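Local coordinates for Lactamase_B domain-containing protein (PDB 6XFR) that probably hydrolyses beta-lactam antibiotics to substituted beta-amino acids, as a zinc-dependent class B1 metallo-beta-lactamase, at residues Gly43-Asp48 with Gln130-Tyr135; Pro70-Val75 with Phe125-Gln130. All blocks are in the same frame, centred on the assembly; numbering follows the deposited sequence.

Interaction 1: residues Gly43-Asp48 with Gln130-Tyr135. With ZN (zinc ion), chain T.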
loop_
_atom_site.group_PDB
_atom_site.type_symbol
_atom_site.label_atom_id
_atom_site.label_comp_id
_atom_site.label_asym_id
_atom_site.label_seq_id
_atom_site.Cartn_x
_atom_site.Cartn_y
_atom_site.Cartn_z
ATOM N N GLY B 43 17.541 -15.661 -8.177
ATOM C CA GLY B 43 17.946 -14.305 -8.473
ATOM C C GLY B 43 16.772 -13.354 -8.383
ATOM O O GLY B 43 15.615 -13.748 -8.232
ATOM N N ALA B 44 17.100 -12.070 -8.505
ATOM C CA ALA B 44 16.119 -11.006 -8.358
ATOM C C ALA B 44 15.755 -10.421 -9.712
ATOM O O ALA B 44 16.570 -10.370 -10.637
ATOM C CB ALA B 44 16.624 -9.904 -7.416
ATOM N N VAL B 45 14.505 -10.011 -9.827
ATOM C CA VAL B 45 14.022 -9.331 -11.015
ATOM C C VAL B 45 13.741 -7.886 -10.672
ATOM O O VAL B 45 13.203 -7.576 -9.602
ATOM C CB VAL B 45 12.782 -9.996 -11.614
ATOM C CG1 VAL B 45 12.170 -9.082 -12.658
ATOM C CG2 VAL B 45 13.198 -11.299 -12.195
ATOM N N LEU B 46 14.129 -7.012 -11.587
ATOM C CA LEU B 46 14.017 -5.573 -11.454
ATOM C C LEU B 46 12.968 -5.110 -12.449
ATOM O O LEU B 46 13.081 -5.386 -13.644
ATOM C CB LEU B 46 15.364 -4.921 -11.746
ATOM C CG LEU B 46 15.657 -3.646 -11.016
ATOM C CD1 LEU B 46 15.195 -3.830 -9.585
ATOM C CD2 LEU B 46 17.132 -3.444 -11.111
ATOM N N ILE B 47 11.900 -4.524 -11.953
ATOM C CA ILE B 47 10.905 -3.888 -12.805
ATOM C C ILE B 47 11.076 -2.391 -12.603
ATOM O O ILE B 47 10.706 -1.853 -11.549
ATOM C CB ILE B 47 9.476 -4.362 -12.503
ATOM C CG1 ILE B 47 9.405 -5.889 -12.557
ATOM C CG2 ILE B 47 8.492 -3.745 -13.501
ATOM C CD1 ILE B 47 9.830 -6.450 -13.841
ATOM N N ASP B 48 11.624 -1.731 -13.632
ATOM C CA ASP B 48 12.049 -0.337 -13.589
ATOM C C ASP B 48 13.398 -0.164 -12.905
ATOM O O ASP B 48 13.727 -0.879 -11.949
ATOM C CB ASP B 48 11.030 0.549 -12.881
ATOM C CG ASP B 48 9.881 0.914 -13.774
ATOM O OD1 ASP B 48 8.954 1.592 -13.282
ATOM O OD2 ASP B 48 9.904 0.503 -14.965
ATOM N N GLN B 130 9.130 -18.066 -9.946
ATOM C CA GLN B 130 8.300 -16.882 -10.011
ATOM C C GLN B 130 7.916 -16.625 -11.464
ATOM O O GLN B 130 8.793 -16.560 -12.330
ATOM C CB GLN B 130 9.065 -15.694 -9.443
ATOM C CG GLN B 130 8.298 -14.393 -9.559
ATOM C CD GLN B 130 7.219 -14.246 -8.506
ATOM O OE1 GLN B 130 7.463 -14.397 -7.313
ATOM N NE2 GLN B 130 6.027 -13.938 -8.941
ATOM N N GLN B 131 6.624 -16.472 -11.738
ATOM C CA GLN B 131 6.200 -16.189 -13.093
ATOM C C GLN B 131 5.757 -14.742 -13.245
ATOM O O GLN B 131 5.178 -14.158 -12.342
ATOM C CB GLN B 131 5.130 -17.177 -13.575
ATOM C CG GLN B 131 3.897 -17.370 -12.793
ATOM C CD GLN B 131 2.842 -18.133 -13.617
ATOM O OE1 GLN B 131 3.088 -18.465 -14.802
ATOM N NE2 GLN B 131 1.644 -18.366 -13.016
ATOM N N LEU B 132 6.106 -14.153 -14.369
ATOM C CA LEU B 132 5.834 -12.764 -14.691
ATOM C C LEU B 132 5.245 -12.703 -16.089
ATOM O O LEU B 132 5.645 -13.459 -16.982
ATOM C CB LEU B 132 7.112 -11.913 -14.638
ATOM C CG LEU B 132 7.939 -11.818 -13.343
ATOM C CD1 LEU B 132 8.927 -12.987 -13.202
ATOM C CD2 LEU B 132 8.668 -10.471 -13.237
ATOM N N GLU B 133 4.312 -11.789 -16.273
ATOM C CA GLU B 133 3.697 -11.522 -17.560
ATOM C C GLU B 133 3.984 -10.079 -17.904
ATOM O O GLU B 133 3.950 -9.213 -17.030
ATOM C CB GLU B 133 2.202 -11.767 -17.514
ATOM C CG GLU B 133 1.894 -13.201 -17.133
ATOM C CD GLU B 133 0.404 -13.492 -16.950
ATOM O OE1 GLU B 133 -0.415 -12.543 -16.991
ATOM O OE2 GLU B 133 0.056 -14.688 -16.780
ATOM N N VAL B 134 4.359 -9.823 -19.142
ATOM C CA VAL B 134 4.506 -8.453 -19.593
ATOM C C VAL B 134 3.468 -8.234 -20.678
ATOM O O VAL B 134 3.199 -9.135 -21.474
ATOM C CB VAL B 134 5.946 -8.154 -20.042
ATOM C CG1 VAL B 134 6.161 -6.645 -20.191
ATOM C CG2 VAL B 134 6.878 -8.665 -18.984
ATOM N N TYR B 135 2.803 -7.088 -20.653
ATOM C CA TYR B 135 1.660 -6.915 -21.543
ATOM C C TYR B 135 1.566 -5.480 -22.041
ATOM O O TYR B 135 1.900 -4.532 -21.317
ATOM C CB TYR B 135 0.352 -7.311 -20.852
ATOM C CG TYR B 135 -0.905 -7.032 -21.671
ATOM C CD1 TYR B 135 -1.228 -7.799 -22.776
ATOM C CD2 TYR B 135 -1.755 -6.011 -21.327
ATOM C CE1 TYR B 135 -2.373 -7.560 -23.510
ATOM C CE2 TYR B 135 -2.891 -5.768 -22.041
ATOM C CZ TYR B 135 -3.205 -6.544 -23.135
ATOM O OH TYR B 135 -4.368 -6.267 -23.841
HETATM ZN ZN ZN T . 3.192 -14.294 -10.749
#
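Val45 meets Leu132 across the gap between two beta sheets, a small worked case of sheet-to-sheet packing in which one leucine is shared by two residues of the facing strand. Val45 points its side chain at the opposite strand, and its CG1 branch, anti to the backbone N (chi1 168°), ends 3.8 Å from CD2 of Leu132. The two side chains reach toward each other tip to tip, methyl against methyl, with no polar group between them. Leu46 follows and turns the other way, to the opposite face of its strand. Ile47 brings the alternation back to the inner face: CD1, the end of its longer branch, lies 4.2 Å from the same Leu132 CD2. One leucine methyl is thus met by two residues spaced two apart along strand 43-47, while the backbones stay well separated, with CA of Val45 9.5 Å from CA of Gln130. That spacing is what face-to-face sheet packing calls for. Beyond Ile47 the strand gives way to loop, where Asp48 forms a salt bridge with Lys83.

Next to Leu132, Gln131 takes part in a metal site: its carbonyl O binds a zinc ion at 2.5 Å, in a set completed by Pro151 and Gln152 and distinct from the zinc sites built by His78, His80, Asp82, His141, Cys160 and His202.

The contact is buried between the two sheets of the alpha-beta/beta-alpha sandwich of the metallo-beta-lactamase fold. Strand 43-47 lies between strands 30-40 and 71-75 in one sheet, strand 130-135 between 123-127 and 147-150 in the other. Val148 and Leu150 of strand 147-150 touch Ile47 and Leu132 respectively, and Phe125 of strand 123-127 also packs on Leu132.

Interaction 2: residues Pro70-Val75 with Phe125-Gln130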
loop_
_atom_site.group_PDB
_atom_site.type_symbol
_atom_site.label_atom_id
_atom_site.label_comp_id
_atom_site.label_asym_id
_atom_site.label_seq_id
_atom_site.Cartn_x
_atom_site.Cartn_y
_atom_site.Cartn_z
ATOM N N PRO B 70 22.115 -11.897 -6.951
ATOM C CA PRO B 70 22.248 -11.036 -8.128
ATOM C C PRO B 70 20.911 -10.744 -8.796
ATOM O O PRO B 70 19.951 -11.518 -8.706
ATOM C CB PRO B 70 23.167 -11.843 -9.056
ATOM C CG PRO B 70 23.003 -13.235 -8.638
ATOM C CD PRO B 70 22.794 -13.190 -7.151
ATOM N N VAL B 71 20.891 -9.624 -9.531
ATOM C CA VAL B 71 19.751 -9.223 -10.350
ATOM C C VAL B 71 19.899 -9.940 -11.684
ATOM O O VAL B 71 20.893 -9.753 -12.389
ATOM C CB VAL B 71 19.701 -7.695 -10.560
ATOM C CG1 VAL B 71 18.489 -7.287 -11.416
ATOM C CG2 VAL B 71 19.687 -6.944 -9.249
ATOM N N LYS B 72 18.934 -10.789 -12.017
ATOM C CA LYS B 72 19.057 -11.556 -13.245
ATOM C C LYS B 72 18.691 -10.719 -14.458
ATOM O O LYS B 72 19.259 -10.912 -15.540
ATOM C CB LYS B 72 18.170 -12.809 -13.190
ATOM C CG LYS B 72 18.589 -13.837 -12.136
ATOM C CD LYS B 72 20.091 -13.814 -11.935
ATOM C CE LYS B 72 20.640 -15.208 -12.026
ATOM N NZ LYS B 72 22.039 -15.165 -12.543
ATOM N N VAL B 73 17.765 -9.774 -14.295
ATOM C CA VAL B 73 17.206 -9.072 -15.442
ATOM C C VAL B 73 16.491 -7.823 -14.945
ATOM O O VAL B 73 15.978 -7.776 -13.823
ATOM C CB VAL B 73 16.252 -10.001 -16.235
ATOM C CG1 VAL B 73 14.910 -10.100 -15.488
ATOM C CG2 VAL B 73 16.035 -9.480 -17.640
ATOM N N CYS B 74 16.407 -6.832 -15.805
ATOM C CA CYS B 74 15.705 -5.610 -15.477
ATOM C C CYS B 74 14.791 -5.268 -16.639
ATOM O O CYS B 74 15.197 -5.316 -17.806
ATOM C CB CYS B 74 16.723 -4.494 -15.219
ATOM S SG CYS B 74 16.102 -2.801 -15.245
ATOM N N VAL B 75 13.569 -4.864 -16.319
ATOM C CA VAL B 75 12.564 -4.720 -17.365
ATOM C C VAL B 75 11.979 -3.326 -17.225
ATOM O O VAL B 75 11.075 -3.134 -16.396
ATOM C CB VAL B 75 11.464 -5.787 -17.243
ATOM C CG1 VAL B 75 10.364 -5.562 -18.309
ATOM C CG2 VAL B 75 12.041 -7.196 -17.275
ATOM N N PHE B 125 7.032 -15.334 -18.658
ATOM C CA PHE B 125 8.240 -16.103 -18.389
ATOM C C PHE B 125 8.387 -16.367 -16.895
ATOM O O PHE B 125 7.681 -15.788 -16.050
ATOM C CB PHE B 125 9.478 -15.389 -18.907
ATOM C CG PHE B 125 9.770 -14.142 -18.172
ATOM C CD1 PHE B 125 10.724 -14.114 -17.184
ATOM C CD2 PHE B 125 9.086 -12.992 -18.465
ATOM C CE1 PHE B 125 11.001 -12.950 -16.512
ATOM C CE2 PHE B 125 9.348 -11.835 -17.795
ATOM C CZ PHE B 125 10.303 -11.810 -16.812
ATOM N N ALA B 126 9.297 -17.284 -16.572
ATOM C CA ALA B 126 9.480 -17.622 -15.178
ATOM C C ALA B 126 10.956 -17.724 -14.841
ATOM O O ALA B 126 11.748 -18.287 -15.604
ATOM C CB ALA B 126 8.739 -18.923 -14.822
ATOM N N ILE B 127 11.296 -17.200 -13.667
ATOM C CA ILE B 127 12.616 -17.316 -13.062
ATOM C C ILE B 127 12.446 -17.683 -11.588
ATOM O O ILE B 127 11.690 -17.033 -10.863
ATOM C CB ILE B 127 13.405 -16.007 -13.192
ATOM C CG1 ILE B 127 13.552 -15.621 -14.657
ATOM C CG2 ILE B 127 14.744 -16.139 -12.522
ATOM C CD1 ILE B 127 14.248 -14.256 -14.835
ATOM N N GLY B 128 13.167 -18.704 -11.144
ATOM C CA GLY B 128 13.218 -19.090 -9.736
ATOM C C GLY B 128 11.882 -19.400 -9.102
ATOM O O GLY B 128 11.656 -19.054 -7.935
ATOM N N GLY B 129 11.000 -20.076 -9.834
ATOM C CA GLY B 129 9.667 -20.365 -9.363
ATOM C C GLY B 129 8.680 -19.231 -9.521
ATOM O O GLY B 129 7.489 -19.412 -9.239
ATOM N N GLN B 130 9.130 -18.066 -9.946
ATOM C CA GLN B 130 8.300 -16.882 -10.011
ATOM C C GLN B 130 7.916 -16.625 -11.464
ATOM O O GLN B 130 8.793 -16.560 -12.330
ATOM C CB GLN B 130 9.065 -15.694 -9.443
ATOM C CG GLN B 130 8.298 -14.393 -9.559
ATOM C CD GLN B 130 7.219 -14.246 -8.506
ATOM O OE1 GLN B 130 7.463 -14.397 -7.313
ATOM N NE2 GLN B 130 6.027 -13.938 -8.941
#
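Ile127 lays the end of its side chain against Val73, its CD1 4.3 Å from Val73 CG1, and the same methyl comes to 4.5 Å from CB of Lys72. The isoleucine chain is extended beyond CG1 (chi2 176°), which carries CD1 out from the backbone toward the opposing strand. Lys72 takes part through the first carbons of its chain; the rest of this exposed side chain bends off and carries its ammonium group away from the isoleucine. Farther along, Phe125 also points at strand 71-75, but stays just beyond contact with Val73 and Val75.

Two neighbouring residues, Lys72 and Val73, both point at the second segment, which a regular strand would not allow. Backbone bonds explain it: Ala44 pairs with Pro70 and Lys72, whereas Leu46 pairs with Val73 and Val75, leaving one extra residue in strand 71-75, consistent with a beta bulge. The strand belongs to one sheet of the metallo-beta-lactamase sandwich, with strand 43-47 on one flank and backbone bonds from Cys74 to Pro96 and Val98 on the other. Helix 53-67 covers its other face, where Leu60 and Ile63 pack on Val71.

On the facing side, Ile127 is the first residue of a type I' turn that joins strands 123-127 and 130-135 into a tight hairpin. Gly128 and Gly129 occupy its corners with positive phi, and Ile127 and Gln130 exchange two backbone hydrogen bonds, Ile127 N to Gln130 O and Gln130 N to Ile127 O, each 2.9 Å. The side-chain oxygen OE1 of Gln130 accepts a hydrogen bond from Gln153 NE2.

How the interactions relate
Interactions 1 and 2 join the same two sheets through neighbouring strand pairs. Strands 43-47 and 71-75 lie side by side, held together by backbone bonds such as Leu46 O to Val75 N, while 123-127 and 130-135 form one hairpin, and Gln130 belongs to both interactions. Both contacts are apolar, but their settings differ. Interaction 1 is wholly buried and lies nearer the centre of the chain; interaction 2 lies farther out and is only partly buried, with the exposed Lys72 and a turn at its border. Along the chain, interaction 2 is nested within the loop that interaction 1 closes. Val45 touches both Val73 and Ile127, carrying the packing of one contact into the other.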